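Local coordinates for fructokinase (PDB 5EYN), which catalyses the ATP-dependent phosphorylation of fructose, as a member of the PfkB (ribokinase-like) family of carbohydrate kinases, at residues W180-P183 with Q184-Q187; S154-A157 with A158-Q161; R74-Q77 with Q78-T81; K118-A121 with D122-L125; H283-A286 with T287-D290. One frame throughout, in Å; residues are numbered along the deposited sequence.

Interaction 1. Residues W180-P183 with Q184-Q187; sequences WSEP and QELQ
The side chain of Q184 folds back alongside E182, and that of L186 lies across the indole of W180, in the turn that carries the chain out of the loop after strand 168-172 and into helix 186-194. Two successive backbone bonds, E185 N to E182 O and L186 N to P183 O, each span three residues and wind the turn. P183, whose nitrogen has no hydrogen to give, suits the second position of the turn that E182 opens, where no N-H is called for. Q184 points its CG between its own backbone N and carbonyl carbon (chi1 75°) and bends again at chi2, which brings NE2 back to E182 OE1 at 2.8 Å. NE2 meets that oxygen on its anti side, somewhat out of the carboxylate plane, and OE1 itself lies in the amide plane of Q184. The acid of E185 runs alongside E182, its CD 3.4 Å from E182 CB; the two like charges are probably eased because E185 OE2 forms a salt bridge with R152. On the buried side, CA of L186 lies over one face of W180, 3.7 Å from the centroid of the six-membered ring, in a CH-pi contact. Broad and largely apolar, the indole takes L186 CB, CG and CD1 against its face, CG coming within 3.8 Å of W180 CE2. A water finishes the turn, donating to P183 O at 2.9 Å and accepting from Q187 N.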
loop_
_atom_site.group_PDB
_atom_site.type_symbol
_atom_site.label_atom_id
_atom_site.label_comp_id
_atom_site.label_asym_id
_atom_site.label_seq_id
_atom_site.Cartn_x
_atom_site.Cartn_y
_atom_site.Cartn_z
ATOM N N TRP A 180 12.449 5.414 -7.908
ATOM C CA TRP A 180 12.775 6.296 -9.027
ATOM C C TRP A 180 12.043 5.847 -10.275
ATOM O O TRP A 180 12.197 4.718 -10.719
ATOM C CB TRP A 180 14.289 6.265 -9.285
ATOM C CG TRP A 180 15.068 6.808 -8.149
ATOM C CD1 TRP A 180 15.167 6.280 -6.893
ATOM C CD2 TRP A 180 15.817 8.018 -8.127
ATOM N NE1 TRP A 180 15.938 7.091 -6.101
ATOM C CE2 TRP A 180 16.345 8.168 -6.829
ATOM C CE3 TRP A 180 16.093 8.998 -9.081
ATOM C CZ2 TRP A 180 17.138 9.245 -6.464
ATOM C CZ3 TRP A 180 16.893 10.072 -8.714
ATOM C CH2 TRP A 180 17.394 10.190 -7.418
ATOM N N SER A 181 11.245 6.729 -10.866
ATOM C CA SER A 181 10.620 6.390 -12.132
ATOM C C SER A 181 11.666 6.301 -13.248
ATOM O O SER A 181 11.463 5.562 -14.212
ATOM C CB SER A 181 9.479 7.355 -12.454
ATOM O OG SER A 181 9.922 8.646 -12.790
ATOM N N GLU A 182 12.783 7.018 -13.082
ATOM C CA GLU A 182 13.906 7.010 -14.010
ATOM C C GLU A 182 15.147 6.592 -13.235
ATOM O O GLU A 182 15.928 7.441 -12.816
ATOM C CB GLU A 182 14.121 8.408 -14.587
ATOM C CG GLU A 182 12.881 9.050 -15.209
ATOM C CD GLU A 182 12.473 8.428 -16.528
ATOM O OE1 GLU A 182 13.285 7.712 -17.156
ATOM O OE2 GLU A 182 11.319 8.664 -16.949
ATOM N N PRO A 183 15.325 5.282 -13.008
ATOM C CA PRO A 183 16.456 4.855 -12.175
ATOM C C PRO A 183 17.826 5.245 -12.743
ATOM O O PRO A 183 18.794 5.360 -11.980
ATOM C CB PRO A 183 16.276 3.331 -12.080
ATOM C CG PRO A 183 15.363 2.976 -13.177
ATOM C CD PRO A 183 14.487 4.152 -13.432
ATOM N N GLN A 184 17.904 5.479 -14.048
ATOM C CA GLN A 184 19.157 5.900 -14.655
ATOM C C GLN A 184 19.586 7.303 -14.195
ATOM O O GLN A 184 20.724 7.704 -14.410
ATOM C CB GLN A 184 19.060 5.827 -16.186
ATOM C CG GLN A 184 18.256 6.931 -16.839
ATOM C CD GLN A 184 16.740 6.744 -16.786
ATOM O OE1 GLN A 184 16.198 5.747 -16.245
ATOM N NE2 GLN A 184 16.037 7.716 -17.364
ATOM N N GLU A 185 18.670 8.038 -13.561
ATOM C CA GLU A 185 18.960 9.370 -13.034
ATOM C C GLU A 185 19.472 9.334 -11.598
ATOM O O GLU A 185 19.951 10.339 -11.087
ATOM C CB GLU A 185 17.708 10.245 -13.138
ATOM C CG GLU A 185 17.295 10.473 -14.593
ATOM C CD GLU A 185 16.012 11.253 -14.785
ATOM O OE1 GLU A 185 15.591 11.380 -15.968
ATOM O OE2 GLU A 185 15.429 11.753 -13.802
ATOM N N LEU A 186 19.384 8.185 -10.948
ATOM C CA LEU A 186 19.721 8.110 -9.534
ATOM C C LEU A 186 21.156 8.533 -9.251
ATOM O O LEU A 186 21.402 9.371 -8.384
ATOM C CB LEU A 186 19.483 6.691 -9.025
ATOM C CG LEU A 186 19.689 6.438 -7.526
ATOM C CD1 LEU A 186 18.865 5.242 -7.035
ATOM C CD2 LEU A 186 21.153 6.184 -7.228
ATOM N N GLN A 187 22.120 7.947 -9.944
ATOM C CA GLN A 187 23.507 8.187 -9.576
ATOM C C GLN A 187 23.857 9.663 -9.656
ATOM O O GLN A 187 24.381 10.236 -8.711
ATOM C CB GLN A 187 24.464 7.384 -10.444
ATOM C CG GLN A 187 25.922 7.493 -9.996
ATOM C CD GLN A 187 26.866 6.747 -10.907
ATOM O OE1 GLN A 187 26.653 6.684 -12.114
ATOM N NE2 GLN A 187 27.915 6.174 -10.334
HETATM O O HOH W 1 21.692 5.753 -11.800
#

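Interaction 2. Residues S154-A157 with A158-Q161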
loop_
_atom_site.group_PDB
_atom_site.type_symbol
_atom_site.label_atom_id
_atom_site.label_comp_id
_atom_site.label_asym_id
_atom_site.label_seq_id
_atom_site.Cartn_x
_atom_site.Cartn_y
_atom_site.Cartn_z
ATOM N N SER A 154 12.088 20.575 -5.624
ATOM C CA SER A 154 11.733 21.291 -4.399
ATOM C C SER A 154 12.780 21.081 -3.308
ATOM O O SER A 154 13.119 21.998 -2.574
ATOM C CB SER A 154 10.365 20.854 -3.873
ATOM O OG SER A 154 9.342 21.192 -4.784
ATOM N N THR A 155 13.300 19.872 -3.226
ATOM C CA THR A 155 14.247 19.529 -2.196
ATOM C C THR A 155 15.590 20.170 -2.497
ATOM O O THR A 155 16.255 20.685 -1.618
ATOM C CB THR A 155 14.354 17.995 -2.069
ATOM O OG1 THR A 155 13.086 17.464 -1.666
ATOM C CG2 THR A 155 15.382 17.637 -1.055
ATOM N N PHE A 156 16.001 20.162 -3.758
ATOM C CA PHE A 156 17.216 20.901 -4.102
ATOM C C PHE A 156 17.080 22.401 -3.789
ATOM O O PHE A 156 18.046 23.035 -3.364
ATOM C CB PHE A 156 17.623 20.695 -5.560
ATOM C CG PHE A 156 18.384 19.424 -5.795
ATOM C CD1 PHE A 156 19.627 19.239 -5.232
ATOM C CD2 PHE A 156 17.883 18.440 -6.626
ATOM C CE1 PHE A 156 20.335 18.078 -5.464
ATOM C CE2 PHE A 156 18.590 17.284 -6.854
ATOM C CZ PHE A 156 19.816 17.102 -6.278
ATOM N N ALA A 157 15.893 22.967 -3.983
ATOM C CA ALA A 157 15.678 24.370 -3.637
ATOM C C ALA A 157 15.787 24.554 -2.133
ATOM O O ALA A 157 16.383 25.515 -1.672
ATOM C CB ALA A 157 14.329 24.859 -4.148
ATOM N N ALA A 158 15.220 23.629 -1.364
ATOM C CA ALA A 158 15.311 23.713 0.089
ATOM C C ALA A 158 16.767 23.678 0.528
ATOM O O ALA A 158 17.179 24.449 1.379
ATOM C CB ALA A 158 14.536 22.594 0.744
ATOM N N ILE A 159 17.553 22.791 -0.064
ATOM C CA ILE A 159 18.974 22.721 0.238
ATOM C C ILE A 159 19.667 24.051 -0.081
ATOM O O ILE A 159 20.416 24.570 0.748
ATOM C CB ILE A 159 19.635 21.570 -0.527
ATOM C CG1 ILE A 159 19.141 20.218 0.020
ATOM C CG2 ILE A 159 21.123 21.651 -0.431
ATOM C CD1 ILE A 159 19.501 19.059 -0.873
ATOM N N ALA A 160 19.405 24.606 -1.263
ATOM C CA ALA A 160 20.009 25.878 -1.648
ATOM C C ALA A 160 19.622 26.983 -0.665
ATOM O O ALA A 160 20.442 27.842 -0.332
ATOM C CB ALA A 160 19.619 26.263 -3.073
ATOM N N GLN A 161 18.380 26.953 -0.181
ATOM C CA GLN A 161 17.904 27.988 0.747
ATOM C C GLN A 161 18.547 27.842 2.120
ATOM O O GLN A 161 18.901 28.834 2.767
ATOM C CB GLN A 161 16.378 27.965 0.847
ATOM C CG GLN A 161 15.681 28.422 -0.418
ATOM C CD GLN A 161 14.205 28.095 -0.420
ATOM O OE1 GLN A 161 13.577 27.975 0.625
ATOM N NE2 GLN A 161 13.648 27.936 -1.601
#
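Four backbone bonds, A158 N to S154 O, I159 N to T155 O, A160 N to F156 O and Q161 N to A157 O, join each residue to the one four places back and make this a regular stretch of alpha helix. It belongs to helix 151-165, the crossover of the beta-alpha-beta unit formed with strands 138-142 and 168-172. The hydroxyl of T155 finds a backbone carbonyl one turn earlier, OG1 bonding S151 O. A157 packs on L127 of a loop, where a methyl group fits close. I159 carries CG1 beside its backbone N (chi1 -69°), close over the preceding turn at 3.4 Å from T155 O. From there its CD1 approaches F156 CD1 at 4.4 Å, a loose apolar touch, while I159 also packs on L139 of the sheet. The ring of F156 has a further partner, R192 of helix 186-194, in a cation-pi contact; an aromatic residue suits this place because a flat ring can pack on T189 and A193 of that helix while offering its pi cloud to the arginine. Q161 takes the more open side, where a flexible polar chain is tolerated; its CG lies 3.2 Å from A157 O, and its NE2 passes 4.1 Å from A157 CB.

Interaction 3. Residues R74-Q77 with Q78-T81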
loop_
_atom_site.group_PDB
_atom_site.type_symbol
_atom_site.label_atom_id
_atom_site.label_comp_id
_atom_site.label_asym_id
_atom_site.label_seq_id
_atom_site.Cartn_x
_atom_site.Cartn_y
_atom_site.Cartn_z
ATOM N N ARG A 74 -2.424 10.153 8.611
ATOM C CA ARG A 74 -2.846 10.668 9.903
ATOM C C ARG A 74 -2.102 9.946 11.021
ATOM O O ARG A 74 -1.779 10.549 12.039
ATOM C CB ARG A 74 -4.353 10.542 10.072
ATOM C CG ARG A 74 -5.105 11.524 9.201
ATOM C CD ARG A 74 -6.587 11.530 9.502
ATOM N NE ARG A 74 -7.261 10.393 8.892
ATOM C CZ ARG A 74 -7.663 10.347 7.622
ATOM N NH1 ARG A 74 -7.459 11.381 6.812
ATOM N NH2 ARG A 74 -8.267 9.265 7.157
ATOM N N PHE A 75 -1.820 8.661 10.826
ATOM C CA PHE A 75 -1.040 7.897 11.794
ATOM C C PHE A 75 0.373 8.460 11.898
ATOM O O PHE A 75 0.930 8.539 12.983
ATOM C CB PHE A 75 -1.014 6.433 11.374
ATOM C CG PHE A 75 -0.094 5.565 12.185
ATOM C CD1 PHE A 75 -0.378 5.257 13.504
ATOM C CD2 PHE A 75 1.042 5.032 11.611
ATOM C CE1 PHE A 75 0.465 4.436 14.225
ATOM C CE2 PHE A 75 1.878 4.199 12.328
ATOM C CZ PHE A 75 1.588 3.910 13.638
ATOM N N MET A 76 0.954 8.871 10.778
ATOM C CA MET A 76 2.294 9.454 10.826
ATOM C C MET A 76 2.288 10.843 11.476
ATOM O O MET A 76 3.195 11.180 12.243
ATOM C CB MET A 76 2.971 9.478 9.448
ATOM C CG MET A 76 3.284 8.064 8.942
ATOM S SD MET A 76 4.173 7.041 10.137
ATOM C CE MET A 76 5.674 7.941 10.328
ATOM N N GLN A 77 1.262 11.642 11.192
ATOM C CA GLN A 77 1.104 12.909 11.906
ATOM C C GLN A 77 1.006 12.664 13.405
ATOM O O GLN A 77 1.650 13.360 14.201
ATOM C CB GLN A 77 -0.145 13.646 11.430
ATOM C CG GLN A 77 -0.407 14.961 12.147
ATOM C CD GLN A 77 -1.737 15.582 11.750
ATOM O OE1 GLN A 77 -2.755 14.892 11.644
ATOM N NE2 GLN A 77 -1.732 16.890 11.514
ATOM N N GLN A 78 0.185 11.697 13.792
ATOM C CA GLN A 78 0.001 11.382 15.211
ATOM C C GLN A 78 1.319 10.941 15.840
ATOM O O GLN A 78 1.644 11.306 16.973
ATOM C CB GLN A 78 -1.039 10.266 15.391
ATOM C CG GLN A 78 -1.396 9.994 16.849
ATOM C CD GLN A 78 -1.998 11.214 17.505
ATOM O OE1 GLN A 78 -3.010 11.740 17.043
ATOM N NE2 GLN A 78 -1.372 11.685 18.573
ATOM N N THR A 79 2.072 10.135 15.105
ATOM C CA THR A 79 3.336 9.628 15.598
ATOM C C THR A 79 4.308 10.782 15.848
ATOM O O THR A 79 4.916 10.879 16.914
ATOM C CB THR A 79 3.965 8.614 14.614
ATOM O OG1 THR A 79 3.126 7.456 14.489
ATOM C CG2 THR A 79 5.354 8.185 15.065
ATOM N N LEU A 80 4.467 11.667 14.868
ATOM C CA LEU A 80 5.367 12.799 15.053
ATOM C C LEU A 80 4.913 13.678 16.226
ATOM O O LEU A 80 5.736 14.155 17.012
ATOM C CB LEU A 80 5.486 13.623 13.773
ATOM C CG LEU A 80 6.148 12.875 12.620
ATOM C CD1 LEU A 80 6.260 13.812 11.450
ATOM C CD2 LEU A 80 7.505 12.311 12.967
ATOM N N THR A 81 3.607 13.886 16.341
ATOM C CA THR A 81 3.047 14.654 17.452
ATOM C C THR A 81 3.404 14.000 18.779
ATOM O O THR A 81 3.922 14.657 19.699
ATOM C CB THR A 81 1.515 14.739 17.338
ATOM O OG1 THR A 81 1.167 15.525 16.188
ATOM C CG2 THR A 81 0.908 15.369 18.580
#
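An intrahelical contact on helix 71-82 turns the hydroxyls of T79 and T81 back onto the carbonyls of F75 and Q77, one helical turn earlier. This helix is the crossover of the beta-alpha-beta unit with strands 61-68 and 86-93. T79 OG1 donates to F75 O at 2.9 Å, and T79 N donates to the same oxygen at 2.9 Å; the two donors come from opposite faces of the carbonyl plane, so one oxygen is gripped twice. The torsion that permits this sets OG1 beside the backbone N and opposite the carbonyl carbon (chi1 -64°). T81 repeats the scheme, its OG1 and N both reaching Q77 O. Threonine suits such a helix because its hydroxyl, even when buried as in T79, finds an acceptor in the helix itself. F75 swings its CG away from its backbone N (chi1 172°) and lays one ring face under T79 OG1, which stands 3.9 Å above the ring centre. The ring also makes a cation-pi contact with K41. M76 and T79 pack on P43 of strand 38-44, and the M76 side chain lies about 6 Å from those of the fructose-binding residues G45 and N49. In the M76-L80 pair, L80 CG rests 3.4 Å from M76 O.

Interaction 4. Residues K118-A121 with D122-L125; sequences KPSA and DQFL
A short 3-10 turn, in the long loop between strands 113-115 and 138-142, brings S120 and D122 together beside the fructose site. S120 OG donates to D122 OD2 at 2.6 Å, meeting that oxygen on its syn side and somewhat out of the carboxylate plane. Both side chains adopt the same first torsion, with S120 OG and D122 CG each between backbone N and carbonyl carbon (chi1 51° and 50°), which folds them toward one another. The other carboxylate oxygen, D122 OD1, accepts from Q123 NE2 at 3.0 Å on its anti side, and a water donates both to OD1 and to S120 OG. A small hydroxyl and a short acid fit this buried spot, where several bonds fix the carboxylate's rotation. D122 also packs against D26, a fructose-binding residue, consistent with a second-shell position beside the sugar site. Q123 NE2 also bonds I144 O, and its OE1 accepts from N148 ND2. P119, preceded by a cis peptide bond, puts its CG at the edge of the F124 ring, 3.7 Å from CZ, and F124 in turn stacks on H96. Backbone bonds from Q123 N to S120 O (2.9 Å) and from F124 N to A121 O (3.0 Å) both span three residues, the pattern that defines 3-10 geometry.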
loop_
_atom_site.group_PDB
_atom_site.type_symbol
_atom_site.label_atom_id
_atom_site.label_comp_id
_atom_site.label_asym_id
_atom_site.label_seq_id
_atom_site.Cartn_x
_atom_site.Cartn_y
_atom_site.Cartn_z
ATOM N N LYS A 118 3.793 4.344 -5.375
ATOM C CA LYS A 118 4.752 5.009 -6.240
ATOM C C LYS A 118 3.974 5.712 -7.343
ATOM O O LYS A 118 3.353 5.060 -8.152
ATOM C CB LYS A 118 5.687 3.977 -6.874
ATOM C CG LYS A 118 6.547 3.236 -5.850
ATOM C CD LYS A 118 7.693 2.471 -6.493
ATOM C CE LYS A 118 7.208 1.482 -7.517
ATOM N NZ LYS A 118 8.337 0.674 -8.048
ATOM N N PRO A 119 4.001 7.047 -7.382
ATOM C CA PRO A 119 4.638 7.983 -6.451
ATOM C C PRO A 119 3.738 8.275 -5.244
ATOM O O PRO A 119 2.562 8.589 -5.413
ATOM C CB PRO A 119 4.821 9.236 -7.319
ATOM C CG PRO A 119 3.651 9.189 -8.254
ATOM C CD PRO A 119 3.413 7.745 -8.546
ATOM N N SER A 120 4.298 8.211 -4.044
ATOM C CA SER A 120 3.542 8.574 -2.859
ATOM C C SER A 120 3.512 10.095 -2.673
ATOM O O SER A 120 4.164 10.846 -3.410
ATOM C CB SER A 120 4.139 7.883 -1.634
ATOM O OG SER A 120 5.544 8.103 -1.572
ATOM N N ALA A 121 2.743 10.539 -1.693
ATOM C CA ALA A 121 2.462 11.946 -1.504
ATOM C C ALA A 121 3.710 12.812 -1.379
ATOM O O ALA A 121 3.736 13.949 -1.850
ATOM C CB ALA A 121 1.594 12.123 -0.262
ATOM N N ASP A 122 4.723 12.287 -0.707
ATOM C CA ASP A 122 5.958 13.025 -0.471
ATOM C C ASP A 122 6.661 13.404 -1.764
ATOM O O ASP A 122 7.409 14.372 -1.786
ATOM C CB ASP A 122 6.896 12.193 0.427
ATOM C CG ASP A 122 7.062 10.787 -0.075
ATOM O OD1 ASP A 122 8.086 10.496 -0.721
ATOM O OD2 ASP A 122 6.143 9.967 0.156
ATOM N N GLN A 123 6.415 12.653 -2.831
ATOM C CA GLN A 123 7.013 12.950 -4.126
ATOM C C GLN A 123 6.461 14.223 -4.762
ATOM O O GLN A 123 7.005 14.723 -5.754
ATOM C CB GLN A 123 6.842 11.758 -5.078
ATOM C CG GLN A 123 7.562 10.513 -4.600
ATOM C CD GLN A 123 9.052 10.725 -4.526
ATOM O OE1 GLN A 123 9.716 10.774 -5.545
ATOM N NE2 GLN A 123 9.589 10.855 -3.315
ATOM N N PHE A 124 5.415 14.770 -4.153
ATOM C CA PHE A 124 4.760 15.970 -4.655
ATOM C C PHE A 124 5.028 17.214 -3.814
ATOM O O PHE A 124 4.331 18.215 -3.936
ATOM C CB PHE A 124 3.271 15.689 -4.834
ATOM C CG PHE A 124 3.024 14.646 -5.872
ATOM C CD1 PHE A 124 2.973 13.306 -5.538
ATOM C CD2 PHE A 124 2.918 15.001 -7.206
ATOM C CE1 PHE A 124 2.791 12.351 -6.502
ATOM C CE2 PHE A 124 2.737 14.051 -8.170
ATOM C CZ PHE A 124 2.663 12.723 -7.825
ATOM N N LEU A 125 6.073 17.151 -2.998
ATOM C CA LEU A 125 6.572 18.323 -2.289
ATOM C C LEU A 125 6.729 19.501 -3.253
ATOM O O LEU A 125 7.388 19.382 -4.287
ATOM C CB LEU A 125 7.913 18.011 -1.626
ATOM C CG LEU A 125 8.468 19.115 -0.736
ATOM C CD1 LEU A 125 7.789 19.085 0.613
ATOM C CD2 LEU A 125 9.966 18.977 -0.570
HETATM O O HOH W 2 8.294 7.739 -1.603
#

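Interaction 5. Residues H283-A286 with T287-D290; sequences HNQA and TILD
N284 crosses the side chain of T287 at about a right angle, its CB 3.7 Å from T287 OG1, and points its amide oxygen at the backbone. With CG opposite its own backbone N (chi1 173°), the side chain turns inward, and OD1 accepts a hydrogen bond from T287 N at 3.0 Å, in the carbonyl plane and on a lone pair. The same oxygen takes A286 N in a weak, strongly bent bond. N284 is therefore the N-cap of helix 285-302: asparagine is short enough to fold back and supply the acceptor that amides of the first turn cannot find in an earlier helical carbonyl. N284 O meanwhile begins the regular series, accepting from I288 N at 3.0 Å, and Q285 O and A286 O continue it with L289 N and D290 N. I288, the buried residue here, keeps CG1 3.5 Å from N284 O, and its CD1 extends back to H283 O at 3.7 Å. Q285 bends at chi2 until its OE1 lies 4.1 Å from I288 CD1, and its NE2 makes a weak hydrogen bond to T244 OG1. L289, branched and apolar, packs on Q249 and V251 of strand 247-251, the outermost strand at one end of the large sheet. The carboxylate of D290 leads away, its OD2 forming a salt bridge with R275.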
loop_
_atom_site.group_PDB
_atom_site.type_symbol
_atom_site.label_atom_id
_atom_site.label_comp_id
_atom_site.label_asym_id
_atom_site.label_seq_id
_atom_site.Cartn_x
_atom_site.Cartn_y
_atom_site.Cartn_z
ATOM N N HIS A 283 32.159 21.536 13.816
ATOM C CA HIS A 283 33.323 21.153 13.021
ATOM C C HIS A 283 34.480 20.621 13.861
ATOM O O HIS A 283 35.436 20.059 13.332
ATOM C CB HIS A 283 33.846 22.344 12.219
ATOM C CG HIS A 283 32.875 22.875 11.214
ATOM N ND1 HIS A 283 32.108 23.995 11.445
ATOM C CD2 HIS A 283 32.538 22.436 9.979
ATOM C CE1 HIS A 283 31.343 24.227 10.393
ATOM N NE2 HIS A 283 31.586 23.296 9.489
ATOM N N ASN A 284 34.402 20.802 15.168
ATOM C CA ASN A 284 35.496 20.417 16.041
ATOM C C ASN A 284 35.654 18.895 16.043
ATOM O O ASN A 284 34.674 18.157 16.150
ATOM C CB ASN A 284 35.222 20.931 17.449
ATOM C CG ASN A 284 36.224 20.430 18.450
ATOM O OD1 ASN A 284 36.077 19.337 18.991
ATOM N ND2 ASN A 284 37.252 21.229 18.710
ATOM N N GLN A 285 36.888 18.420 15.930
ATOM C CA GLN A 285 37.112 16.991 15.761
ATOM C C GLN A 285 36.615 16.190 16.976
ATOM O O GLN A 285 36.007 15.144 16.804
ATOM C CB GLN A 285 38.582 16.705 15.439
ATOM C CG GLN A 285 38.834 15.340 14.795
ATOM C CD GLN A 285 38.184 15.174 13.416
ATOM O OE1 GLN A 285 37.631 16.119 12.844
ATOM N NE2 GLN A 285 38.250 13.963 12.882
ATOM N N ALA A 286 36.825 16.699 18.189
ATOM C CA ALA A 286 36.351 16.010 19.387
ATOM C C ALA A 286 34.832 15.903 19.388
ATOM O O ALA A 286 34.268 14.881 19.771
ATOM C CB ALA A 286 36.825 16.732 20.642
ATOM N N THR A 287 34.170 16.975 18.968
ATOM C CA THR A 287 32.719 16.989 18.886
ATOM C C THR A 287 32.238 15.940 17.883
ATOM O O THR A 287 31.295 15.205 18.138
ATOM C CB THR A 287 32.221 18.383 18.454
ATOM O OG1 THR A 287 32.566 19.336 19.460
ATOM C CG2 THR A 287 30.715 18.404 18.245
ATOM N N ILE A 288 32.871 15.892 16.721
ATOM C CA ILE A 288 32.478 14.935 15.700
ATOM C C ILE A 288 32.667 13.503 16.200
ATOM O O ILE A 288 31.787 12.657 16.027
ATOM C CB ILE A 288 33.270 15.183 14.418
ATOM C CG1 ILE A 288 32.758 16.465 13.765
ATOM C CG2 ILE A 288 33.178 13.997 13.468
ATOM C CD1 ILE A 288 33.598 16.932 12.611
ATOM N N LEU A 289 33.816 13.207 16.792
ATOM C CA LEU A 289 34.067 11.824 17.189
ATOM C C LEU A 289 33.113 11.382 18.295
ATOM O O LEU A 289 32.657 10.240 18.309
ATOM C CB LEU A 289 35.517 11.649 17.626
ATOM C CG LEU A 289 36.553 11.812 16.514
ATOM C CD1 LEU A 289 37.935 11.806 17.129
ATOM C CD2 LEU A 289 36.439 10.716 15.469
ATOM N N ASP A 290 32.817 12.284 19.224
ATOM C CA ASP A 290 31.813 12.011 20.252
ATOM C C ASP A 290 30.419 11.820 19.635
ATOM O O ASP A 290 29.655 10.945 20.057
ATOM C CB ASP A 290 31.792 13.159 21.270
ATOM C CG ASP A 290 30.657 13.037 22.259
ATOM O OD1 ASP A 290 30.837 12.334 23.267
ATOM O OD2 ASP A 290 29.586 13.634 22.039
#

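In the fold
Along the chain the order is interaction 3, 4, 2, 1 and 5, all within one PfkB-family kinase fold. Interactions 2 and 3 lie on crossover helices of beta-alpha-beta units of the nine-stranded sheet, their centres about 25 Å apart. Of the five, only interactions 2 and 4 touch: S154 OG lies 2.7 Å from L125 O, a probable hydrogen bond tying helix 151-165 to the loop that passes the fructose site. Interaction 1 opens the helix that packs on 151-165, its centre about 19 Å from that of interaction 2. Interaction 5 lies about 36 Å between centres from interaction 4, across the chain's centre. Interactions 3 and 4 thus probably frame the fructose side, while interaction 5 begins the helix carrying ADP-binding N296.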